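Local coordinates for protein acetylxylan esterase / glucomannan deacetylase (Cellvibrio japonicus, PDB 2WAA) that removes acetyl groups from acetylated xylan and glucomannan, and so takes part in the breakdown of plant cell wall polysaccharides, at residues L189-N194 with G241-A246; Y248-T253 with R292-S297; Q265-L270 with R299-S304; L270-I275 with A283-I288. All coordinates share one frame; numbering follows the deposited sequence.

How the contacts relate
All four contacts lie in the SGNH-type hydrolase part of the chain. Contact 1 comes first along the sequence, where a loop after strand 177-183 meets the loop leading into helix 245-262. Contact 2 packs that helix against the end of helix 278-295. Contact 3 pairs strands 267-270 and 300-302, and its segments alternate with those of contact 2. Contact 4 lies within the crossover and shares Leu270 with contact 3. Contacts 2, 3 and 4 have centres about 12 to 13 Å apart, and the centres of contacts 1 and 4 are about 12 Å apart. Together they tie one edge of the parallel sheet to two helices and link these to a loop near inferred transition-state stabilisers.

Contact 1 (L189-N194 with G241-A246); sequences LIRSWN and GIPDRA
Arg191 stretches toward the 241-243 loop and brings one edge of its guanidinium group up to the carbonyl of Gly241. Its CG sits between the backbone N and the carbonyl carbon (chi1 65°), and from there the chain runs straight to NE. NH2 lies 2.8 Å from Gly241 O. The oxygen is close to the guanidinium plane, but the bond is strongly bent, with an angle of 115° at the hydrogen, and counts as weak. A water is also at the guanidinium edge. It accepts from Arg191 NH2 at 3.2 Å and donates to Ile242 O at 3.0 Å, so it bridges the same group to the next carbonyl. The stronger hold on Arg191 is outside the two segments: its NE donates to Asp237 O.

Pro243 approaches the guanidinium from a different side. Its CB lies over one face, 3.9 Å from Arg191 NH2. The same CB also meets the end of Ile190, whose CD1 is 4.2 Å away. The Ile190 and Pro243 side chains pass at a slant. The proline thus touches a flat charged group and an aliphatic branch at once, while its ring also packs on Tyr248 and Phe238.

Asp237 receives the backbone N of both Leu189 and Ile190 on its carboxylate, which anchors the loop. Asp244 then caps the start of helix 245-262. The Arg191 side chain is about 7 Å from that of Asn236, an inferred transition-state stabiliser. Two loops meet here, the second leading into helix 245-262, beside the inferred oxyanion hole of an SGNH-type hydrolase.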
# COMPACT_ATOMS: atom_id res chain seq x y z
N LEU A 189 -9.57 -4.79 12.96
CA LEU A 189 -9.13 -6.11 13.30
C LEU A 189 -10.34 -7.04 13.52
O LEU A 189 -10.35 -8.22 13.09
CB LEU A 189 -8.31 -6.06 14.61
CG LEU A 189 -7.81 -7.41 15.05
CD1 LEU A 189 -6.63 -7.88 14.16
CD2 LEU A 189 -7.35 -7.30 16.49
N ILE A 190 -11.37 -6.49 14.16
CA ILE A 190 -12.61 -7.25 14.44
C ILE A 190 -13.91 -6.67 13.94
O ILE A 190 -14.91 -7.40 13.84
CB ILE A 190 -12.77 -7.63 15.94
CG1 ILE A 190 -13.16 -6.42 16.78
CG2 ILE A 190 -11.47 -8.33 16.47
CD1 ILE A 190 -13.43 -6.83 18.27
N ARG A 191 -13.95 -5.37 13.64
CA ARG A 191 -15.19 -4.77 13.11
C ARG A 191 -14.89 -3.51 12.34
O ARG A 191 -13.82 -2.87 12.53
CB ARG A 191 -16.18 -4.44 14.24
CG ARG A 191 -15.66 -3.37 15.17
CD ARG A 191 -16.58 -3.26 16.45
NE ARG A 191 -16.10 -2.27 17.43
CZ ARG A 191 -16.72 -2.01 18.59
NH1 ARG A 191 -17.88 -2.65 18.87
NH2 ARG A 191 -16.23 -1.10 19.44
N SER A 192 -15.80 -3.15 11.45
CA SER A 192 -15.70 -1.92 10.70
C SER A 192 -16.18 -0.71 11.51
O SER A 192 -16.76 -0.87 12.60
CB SER A 192 -16.49 -2.08 9.41
OG SER A 192 -16.00 -3.21 8.69
N TRP A 193 -15.89 0.50 11.02
CA TRP A 193 -16.20 1.75 11.73
C TRP A 193 -17.68 1.84 12.13
O TRP A 193 -18.03 2.45 13.16
CB TRP A 193 -15.84 2.95 10.87
CG TRP A 193 -16.70 3.10 9.67
CD1 TRP A 193 -16.57 2.50 8.45
CD2 TRP A 193 -17.91 3.88 9.61
NE1 TRP A 193 -17.62 2.90 7.60
CE2 TRP A 193 -18.45 3.75 8.31
CE3 TRP A 193 -18.57 4.69 10.55
CZ2 TRP A 193 -19.63 4.40 7.92
CZ3 TRP A 193 -19.76 5.34 10.16
CH2 TRP A 193 -20.26 5.19 8.86
N ASN A 194 -18.53 1.22 11.32
CA ASN A 194 -19.98 1.29 11.49
C ASN A 194 -20.50 0.20 12.40
O ASN A 194 -21.73 0.07 12.54
CB ASN A 194 -20.70 1.23 10.11
CG ASN A 194 -20.33 -0.03 9.33
OD1 ASN A 194 -19.83 -0.98 9.92
ND2 ASN A 194 -20.56 -0.05 8.01
N GLY A 241 -16.89 2.61 19.82
CA GLY A 241 -16.65 2.63 21.26
C GLY A 241 -15.42 1.74 21.47
O GLY A 241 -14.92 1.12 20.53
N ILE A 242 -14.91 1.67 22.69
CA ILE A 242 -13.77 0.79 22.94
C ILE A 242 -14.26 -0.64 22.92
O ILE A 242 -15.18 -0.96 23.69
CB ILE A 242 -13.16 1.11 24.31
CG1 ILE A 242 -12.54 2.51 24.27
CG2 ILE A 242 -12.18 0.03 24.76
CD1 ILE A 242 -12.10 3.06 25.68
N PRO A 243 -13.66 -1.53 22.08
CA PRO A 243 -14.16 -2.92 22.06
C PRO A 243 -13.78 -3.74 23.29
O PRO A 243 -12.83 -3.41 24.01
CB PRO A 243 -13.47 -3.54 20.81
CG PRO A 243 -12.22 -2.67 20.56
CD PRO A 243 -12.62 -1.28 21.03
N ASP A 244 -14.51 -4.81 23.54
CA ASP A 244 -14.20 -5.72 24.64
C ASP A 244 -12.70 -6.12 24.70
O ASP A 244 -12.15 -6.66 23.71
CB ASP A 244 -15.06 -6.99 24.50
CG ASP A 244 -14.77 -7.98 25.58
OD1 ASP A 244 -14.95 -7.61 26.77
OD2 ASP A 244 -14.35 -9.12 25.29
N ARG A 245 -12.08 -5.93 25.86
CA ARG A 245 -10.65 -6.17 26.01
C ARG A 245 -10.22 -7.60 25.73
O ARG A 245 -9.33 -7.84 24.88
CB ARG A 245 -10.18 -5.70 27.39
CG ARG A 245 -8.80 -6.12 27.76
CD ARG A 245 -8.32 -5.44 29.09
NE ARG A 245 -6.87 -5.39 29.08
CZ ARG A 245 -6.11 -4.29 28.96
NH1 ARG A 245 -6.62 -3.07 28.93
NH2 ARG A 245 -4.80 -4.44 28.90
N ALA A 246 -10.83 -8.58 26.41
CA ALA A 246 -10.42 -9.97 26.15
C ALA A 246 -10.61 -10.37 24.69
O ALA A 246 -9.78 -11.04 24.13
CB ALA A 246 -11.14 -10.98 27.11
O HOH W 1 -17.73 -1.41 22.21

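Contact 2 (Y248-T253 with R292-S297); sequences YINTYT and RQQLHS
The amide of Gln294 meets Ile249, Asn250 and Thr253 on the facing helix. Ile249 CG2 lies over one face of this amide, 3.6 Å from both CD and OE1 of Gln294, and the two side chains cross at about a right angle. Asn250 OD1 comes up to the edge of the Gln294 amide, near its plane. These two side chains cross obliquely, with their amide planes 34° apart. Asn250 OD1 is 3.5 Å from Gln294 OE1. Both are modelled as oxygens, and no hydrogen bond joins them. Gln294 gets there because its chain is extended beyond CG.

Thr253 OG1 is 3.3 Å from Gln294 OE1, again without a hydrogen bond across the contact. The hydroxyl instead donates back to Ile249 O in its own helix, at 2.9 Å. With OG1 beside the backbone N (chi1 -67°), it reaches that oxygen from above the carbonyl plane, 37° out of it. Thr253 N reaches the same oxygen from the opposite face, so two donors grip Ile249 O.

Leu295 supplies the rest, with a methyl against backbone and side chain of Thr253. Its CD2 lies 3.6 Å from Thr253 O and 3.9 Å from Thr253 CG2. The two side chains run past each other in opposite directions. Leu295 also packs on Val256 and Arg257, further along helix 245-262. His296 is the first residue after the helix to leave helical angles, and its phi is positive.

This is a helix-helix interface on one side of the parallel sheet, between two neighbouring helices in the alpha/beta domain of an SGNH (GDSL-like) hydrolase.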
# COMPACT_ATOMS: atom_id res chain seq x y z
N TYR A 248 -10.69 -8.49 21.93
CA TYR A 248 -9.74 -7.84 21.05
C TYR A 248 -8.33 -8.42 21.21
O TYR A 248 -7.64 -8.71 20.21
CB TYR A 248 -9.73 -6.35 21.33
CG TYR A 248 -9.18 -5.58 20.16
CD1 TYR A 248 -10.02 -5.21 19.12
CD2 TYR A 248 -7.83 -5.22 20.11
CE1 TYR A 248 -9.54 -4.48 18.02
CE2 TYR A 248 -7.33 -4.47 19.03
CZ TYR A 248 -8.21 -4.13 17.99
OH TYR A 248 -7.77 -3.42 16.91
N ILE A 249 -7.88 -8.57 22.45
CA ILE A 249 -6.52 -9.05 22.68
C ILE A 249 -6.40 -10.48 22.18
O ILE A 249 -5.39 -10.86 21.56
CB ILE A 249 -6.12 -8.95 24.16
CG1 ILE A 249 -5.96 -7.45 24.57
CG2 ILE A 249 -4.83 -9.79 24.46
CD1 ILE A 249 -5.78 -7.28 26.08
N ASN A 250 -7.42 -11.30 22.40
CA ASN A 250 -7.32 -12.66 21.91
C ASN A 250 -7.29 -12.71 20.38
O ASN A 250 -6.56 -13.53 19.81
CB ASN A 250 -8.44 -13.54 22.47
CG ASN A 250 -8.24 -13.83 23.94
OD1 ASN A 250 -7.10 -13.79 24.47
ND2 ASN A 250 -9.33 -14.16 24.61
N THR A 251 -8.05 -11.86 19.71
CA THR A 251 -7.94 -11.91 18.26
C THR A 251 -6.68 -11.26 17.72
O THR A 251 -6.13 -11.78 16.76
CB THR A 251 -9.28 -11.71 17.46
OG1 THR A 251 -9.12 -10.85 16.31
CG2 THR A 251 -10.39 -11.26 18.35
N TYR A 252 -6.16 -10.23 18.40
CA TYR A 252 -4.92 -9.65 17.93
C TYR A 252 -3.80 -10.69 18.11
O TYR A 252 -2.95 -10.87 17.24
CB TYR A 252 -4.58 -8.37 18.69
CG TYR A 252 -3.86 -7.33 17.85
CD1 TYR A 252 -3.20 -7.68 16.66
CD2 TYR A 252 -3.87 -6.00 18.22
CE1 TYR A 252 -2.52 -6.69 15.87
CE2 TYR A 252 -3.18 -5.01 17.47
CZ TYR A 252 -2.52 -5.37 16.30
OH TYR A 252 -1.92 -4.38 15.57
N THR A 253 -3.81 -11.37 19.27
CA THR A 253 -2.79 -12.39 19.53
C THR A 253 -2.88 -13.47 18.46
O THR A 253 -1.85 -13.88 17.90
CB THR A 253 -3.03 -13.00 20.92
OG1 THR A 253 -2.78 -11.97 21.89
CG2 THR A 253 -2.09 -14.18 21.18
N ARG A 292 1.26 -8.27 23.28
CA ARG A 292 2.66 -8.65 23.26
C ARG A 292 3.00 -9.55 24.46
O ARG A 292 3.78 -10.49 24.34
CB ARG A 292 3.56 -7.41 23.18
CG ARG A 292 3.31 -6.61 21.90
CD ARG A 292 4.26 -5.41 21.72
NE ARG A 292 5.65 -5.79 21.91
CZ ARG A 292 6.30 -5.66 23.06
NH1 ARG A 292 5.69 -5.14 24.10
NH2 ARG A 292 7.57 -6.04 23.16
N GLN A 293 2.43 -9.24 25.61
CA GLN A 293 2.66 -10.09 26.79
C GLN A 293 2.20 -11.53 26.53
O GLN A 293 2.95 -12.50 26.79
CB GLN A 293 2.01 -9.46 28.04
CG GLN A 293 2.13 -10.38 29.27
CD GLN A 293 2.00 -9.62 30.57
OE1 GLN A 293 2.56 -8.53 30.72
NE2 GLN A 293 1.28 -10.19 31.53
N GLN A 294 1.01 -11.69 25.97
CA GLN A 294 0.51 -13.03 25.63
C GLN A 294 1.31 -13.74 24.54
O GLN A 294 1.48 -14.96 24.60
CB GLN A 294 -0.94 -12.99 25.19
CG GLN A 294 -1.85 -12.42 26.26
CD GLN A 294 -3.30 -12.69 25.98
OE1 GLN A 294 -3.67 -13.16 24.89
NE2 GLN A 294 -4.15 -12.38 26.96
N LEU A 295 1.79 -12.98 23.56
CA LEU A 295 2.59 -13.56 22.48
C LEU A 295 3.92 -14.15 22.96
O LEU A 295 4.34 -15.21 22.48
CB LEU A 295 2.90 -12.52 21.40
CG LEU A 295 1.71 -12.20 20.50
CD1 LEU A 295 1.97 -10.91 19.75
CD2 LEU A 295 1.31 -13.37 19.54
N HIS A 296 4.57 -13.46 23.90
CA HIS A 296 5.87 -13.84 24.44
C HIS A 296 6.86 -14.09 23.33
O HIS A 296 7.53 -15.14 23.28
CB HIS A 296 5.78 -15.08 25.35
CG HIS A 296 7.00 -15.26 26.21
ND1 HIS A 296 7.17 -14.60 27.41
CD2 HIS A 296 8.12 -16.00 26.02
CE1 HIS A 296 8.35 -14.93 27.93
NE2 HIS A 296 8.94 -15.78 27.12
N SER A 297 6.97 -13.13 22.42
CA SER A 297 7.78 -13.33 21.23
C SER A 297 8.90 -12.33 21.21
O SER A 297 8.67 -11.16 21.43
CB SER A 297 6.92 -13.11 19.98
OG SER A 297 7.72 -13.16 18.82

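Contact 3 (Q265-L270 with R299-S304); sequences QATIVL and RVFYAS
Ile268 N donates to Arg299 O at 2.7 Å, almost straight. It is one of four backbone hydrogen bonds that join the parallel strands. Phe301 N donates to Ile268 O, and Leu270 N to Phe301 O. The ladder ends with Ala303 N and Leu270 O, 3.2 Å apart.

One side chain adds a fifth bond. Arg299 NH1 donates to Ala266 O at 2.8 Å, with an angle of 169°. The donor sits on a lone pair in the carbonyl plane, and the oxygen lies in the guanidinium plane. The Arg299 side chain bends at chi2 and chi3, which turns NH1 to that oxygen. The same group also donates to Leu260 O and His263 O.

Apolar contacts occupy both faces. On the face of Ile268 and Leu270, Leu270 CD1 meets Val300 CG1 at 4.0 Å. On the other, Thr267 CG2 comes to the edge of the Phe301 ring, 3.6 Å from CD2, and Val269 CG1 meets Ala303 CB at 3.8 Å.

Strand 300-302 is the outermost strand on this side of the sheet within the chain. The chemistry implies an edge strand held by its backbone bonds, with Arg299 tying its start to carbonyls at and just past the end of helix 245-262.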
# COMPACT_ATOMS: atom_id res chain seq x y z
N GLN A 265 10.90 -15.23 9.19
CA GLN A 265 12.05 -14.32 9.25
C GLN A 265 11.66 -12.88 9.67
O GLN A 265 12.55 -12.03 9.85
CB GLN A 265 12.68 -14.19 7.85
CG GLN A 265 11.83 -13.29 6.84
CD GLN A 265 10.43 -13.91 6.55
OE1 GLN A 265 10.25 -15.12 6.67
NE2 GLN A 265 9.44 -13.07 6.15
N ALA A 266 10.36 -12.58 9.77
CA ALA A 266 9.96 -11.16 9.97
C ALA A 266 10.03 -10.70 11.44
O ALA A 266 9.79 -11.48 12.35
CB ALA A 266 8.56 -10.94 9.45
N THR A 267 10.32 -9.42 11.63
CA THR A 267 10.10 -8.71 12.91
C THR A 267 8.75 -8.00 12.78
O THR A 267 8.45 -7.44 11.70
CB THR A 267 11.20 -7.70 13.14
OG1 THR A 267 12.45 -8.40 13.17
CG2 THR A 267 10.99 -6.91 14.43
N ILE A 268 7.93 -8.04 13.83
CA ILE A 268 6.60 -7.42 13.76
C ILE A 268 6.57 -6.24 14.71
O ILE A 268 7.06 -6.35 15.83
CB ILE A 268 5.55 -8.43 14.12
CG1 ILE A 268 5.68 -9.63 13.13
CG2 ILE A 268 4.15 -7.79 14.05
CD1 ILE A 268 4.82 -10.73 13.42
N VAL A 269 6.04 -5.10 14.23
CA VAL A 269 5.93 -3.89 15.05
C VAL A 269 4.47 -3.48 15.10
O VAL A 269 3.85 -3.28 14.05
CB VAL A 269 6.81 -2.75 14.47
CG1 VAL A 269 6.62 -1.48 15.27
CG2 VAL A 269 8.27 -3.16 14.57
N LEU A 270 3.89 -3.37 16.31
CA LEU A 270 2.51 -3.00 16.46
C LEU A 270 2.43 -1.54 16.83
O LEU A 270 3.25 -1.04 17.59
CB LEU A 270 1.82 -3.83 17.57
CG LEU A 270 2.06 -5.34 17.44
CD1 LEU A 270 1.32 -6.09 18.54
CD2 LEU A 270 1.56 -5.78 16.09
N ARG A 299 10.24 -11.51 18.59
CA ARG A 299 10.11 -10.90 17.27
C ARG A 299 9.01 -9.84 17.19
O ARG A 299 8.73 -9.33 16.09
CB ARG A 299 9.73 -11.97 16.25
CG ARG A 299 10.80 -12.98 16.04
CD ARG A 299 10.68 -13.44 14.61
NE ARG A 299 9.85 -14.60 14.57
CZ ARG A 299 8.97 -14.89 13.63
NH1 ARG A 299 8.73 -14.06 12.62
NH2 ARG A 299 8.32 -16.03 13.74
N VAL A 300 8.35 -9.54 18.30
CA VAL A 300 7.23 -8.60 18.25
C VAL A 300 7.45 -7.39 19.14
O VAL A 300 7.72 -7.54 20.35
CB VAL A 300 5.88 -9.26 18.71
CG1 VAL A 300 4.69 -8.23 18.54
CG2 VAL A 300 5.61 -10.47 17.84
N PHE A 301 7.35 -6.20 18.55
CA PHE A 301 7.73 -4.96 19.25
C PHE A 301 6.63 -3.93 19.11
O PHE A 301 5.65 -4.15 18.42
CB PHE A 301 9.06 -4.42 18.68
CG PHE A 301 10.19 -5.38 18.89
CD1 PHE A 301 10.83 -5.42 20.11
CD2 PHE A 301 10.48 -6.36 17.96
CE1 PHE A 301 11.84 -6.38 20.37
CE2 PHE A 301 11.48 -7.28 18.18
CZ PHE A 301 12.15 -7.31 19.40
N TYR A 302 6.83 -2.80 19.78
CA TYR A 302 5.89 -1.69 19.80
C TYR A 302 6.59 -0.41 19.35
O TYR A 302 7.74 -0.19 19.71
CB TYR A 302 5.40 -1.48 21.25
CG TYR A 302 4.50 -0.24 21.39
CD1 TYR A 302 3.28 -0.18 20.75
CD2 TYR A 302 4.90 0.87 22.14
CE1 TYR A 302 2.48 0.93 20.83
CE2 TYR A 302 4.08 2.01 22.23
CZ TYR A 302 2.88 2.00 21.57
OH TYR A 302 2.00 3.08 21.60
N ALA A 303 5.90 0.45 18.59
CA ALA A 303 6.40 1.78 18.30
C ALA A 303 5.34 2.80 18.75
O ALA A 303 4.17 2.61 18.44
CB ALA A 303 6.67 1.96 16.81
N SER A 304 5.74 3.84 19.45
CA SER A 304 4.76 4.82 19.91
C SER A 304 4.53 5.85 18.82
O SER A 304 5.37 6.10 17.94
CB SER A 304 5.25 5.52 21.20
OG SER A 304 6.52 6.12 21.01

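Contact 4 (L270-I275 with A283-I288); sequences LTEGAI and ALVSYI
The loop leaving strand 267-270 and the helix that follows belong to a beta-alpha-beta crossover, and here the loop packs along one side of the helix. Ile288 is at the centre. Its CG2 meets Leu270 CB at 3.8 Å, and these two side chains slide past each other in opposite directions. Its other branch ends in CD1, which presses on the backbone, 3.7 Å from both Thr271 C and Glu272 N. Glu272 N is buried here and has no hydrogen-bond partner in the model.

Glu272 carries the rest. Its CG lies between the backbone N and the carbonyl carbon (chi1 71°), and the chain bends at chi2 (-87°), which brings one face of the carboxylate under Val285. Val285 CG2 stands over that face, 3.4 Å from Glu272 CD and nearly as close to both carboxylate oxygens. The two side chains cross at a slant. Further back, Glu272 CB rests on Leu284 CD2 at 3.7 Å, with Ile288 CD1 beside it.

The carboxylate takes its polar partners elsewhere. OE1 is hydrogen-bonded to Tyr302 OH, and OE2 forms a salt bridge with Lys281. These bonds probably favour the ionised form in a buried setting.

Leu284 also packs on Tyr248 of helix 245-262 and on Phe238 of helix 235-238. Ile288 and Val285 both touch Tyr302 of strand 300-302. This part of helix 278-295 thus lies between the strand edge and the neighbouring helices, with the 270-272 loop fitted against it.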
# COMPACT_ATOMS: atom_id res chain seq x y z
N LEU A 270 3.89 -3.37 16.31
CA LEU A 270 2.51 -3.00 16.46
C LEU A 270 2.43 -1.54 16.83
O LEU A 270 3.25 -1.04 17.59
CB LEU A 270 1.82 -3.83 17.57
CG LEU A 270 2.06 -5.34 17.44
CD1 LEU A 270 1.32 -6.09 18.54
CD2 LEU A 270 1.56 -5.78 16.09
N THR A 271 1.44 -0.85 16.29
CA THR A 271 1.27 0.56 16.65
C THR A 271 -0.22 0.91 16.60
O THR A 271 -0.97 0.32 15.82
CB THR A 271 2.09 1.49 15.69
OG1 THR A 271 1.84 2.84 16.07
CG2 THR A 271 1.60 1.35 14.30
N GLU A 272 -0.66 1.86 17.43
CA GLU A 272 -2.09 2.21 17.47
C GLU A 272 -2.52 3.14 16.35
O GLU A 272 -3.69 3.39 16.16
CB GLU A 272 -2.44 2.85 18.84
CG GLU A 272 -1.87 4.25 19.07
CD GLU A 272 -0.46 4.27 19.66
OE1 GLU A 272 0.26 3.25 19.60
OE2 GLU A 272 -0.06 5.33 20.17
N GLY A 273 -1.57 3.73 15.64
CA GLY A 273 -1.92 4.64 14.57
C GLY A 273 -2.15 6.08 15.05
O GLY A 273 -2.09 6.40 16.26
N ALA A 274 -2.43 6.95 14.09
CA ALA A 274 -2.47 8.38 14.33
C ALA A 274 -3.83 9.00 14.61
O ALA A 274 -3.88 10.16 15.03
CB ALA A 274 -1.87 9.12 13.13
N ILE A 275 -4.91 8.30 14.29
CA ILE A 275 -6.24 8.95 14.41
C ILE A 275 -6.78 8.91 15.85
O ILE A 275 -7.30 9.94 16.33
CB ILE A 275 -7.27 8.34 13.42
CG1 ILE A 275 -6.89 8.77 11.99
CG2 ILE A 275 -8.64 8.83 13.78
CD1 ILE A 275 -7.74 8.10 10.93
N ALA A 283 -6.42 3.01 25.37
CA ALA A 283 -6.95 1.66 25.46
C ALA A 283 -6.27 0.78 24.43
O ALA A 283 -5.85 -0.34 24.74
CB ALA A 283 -8.47 1.64 25.25
N LEU A 284 -6.14 1.28 23.19
CA LEU A 284 -5.45 0.46 22.18
C LEU A 284 -3.97 0.22 22.52
O LEU A 284 -3.44 -0.88 22.31
CB LEU A 284 -5.61 1.03 20.76
CG LEU A 284 -4.98 0.20 19.62
CD1 LEU A 284 -5.39 -1.28 19.76
CD2 LEU A 284 -5.40 0.74 18.24
N VAL A 285 -3.30 1.23 23.06
CA VAL A 285 -1.93 1.03 23.49
C VAL A 285 -1.87 -0.07 24.54
O VAL A 285 -0.97 -0.93 24.53
CB VAL A 285 -1.36 2.35 24.06
CG1 VAL A 285 -0.05 2.11 24.79
CG2 VAL A 285 -1.20 3.40 22.89
N SER A 286 -2.84 -0.03 25.46
CA SER A 286 -2.89 -1.00 26.54
C SER A 286 -3.10 -2.40 25.96
O SER A 286 -2.42 -3.34 26.35
CB SER A 286 -4.06 -0.68 27.49
OG SER A 286 -3.95 -1.55 28.59
N TYR A 287 -4.04 -2.52 25.02
CA TYR A 287 -4.37 -3.80 24.42
C TYR A 287 -3.14 -4.36 23.66
O TYR A 287 -2.84 -5.56 23.71
CB TYR A 287 -5.53 -3.62 23.45
CG TYR A 287 -6.90 -3.38 24.06
CD1 TYR A 287 -7.07 -3.17 25.45
CD2 TYR A 287 -8.03 -3.32 23.25
CE1 TYR A 287 -8.36 -2.94 26.00
CE2 TYR A 287 -9.33 -3.09 23.79
CZ TYR A 287 -9.48 -2.93 25.17
OH TYR A 287 -10.74 -2.67 25.66
N ILE A 288 -2.41 -3.48 22.98
CA ILE A 288 -1.21 -3.90 22.30
C ILE A 288 -0.18 -4.43 23.31
O ILE A 288 0.49 -5.45 23.07
CB ILE A 288 -0.60 -2.72 21.45
CG1 ILE A 288 -1.46 -2.56 20.19
CG2 ILE A 288 0.91 -3.01 21.12
CD1 ILE A 288 -1.22 -1.22 19.43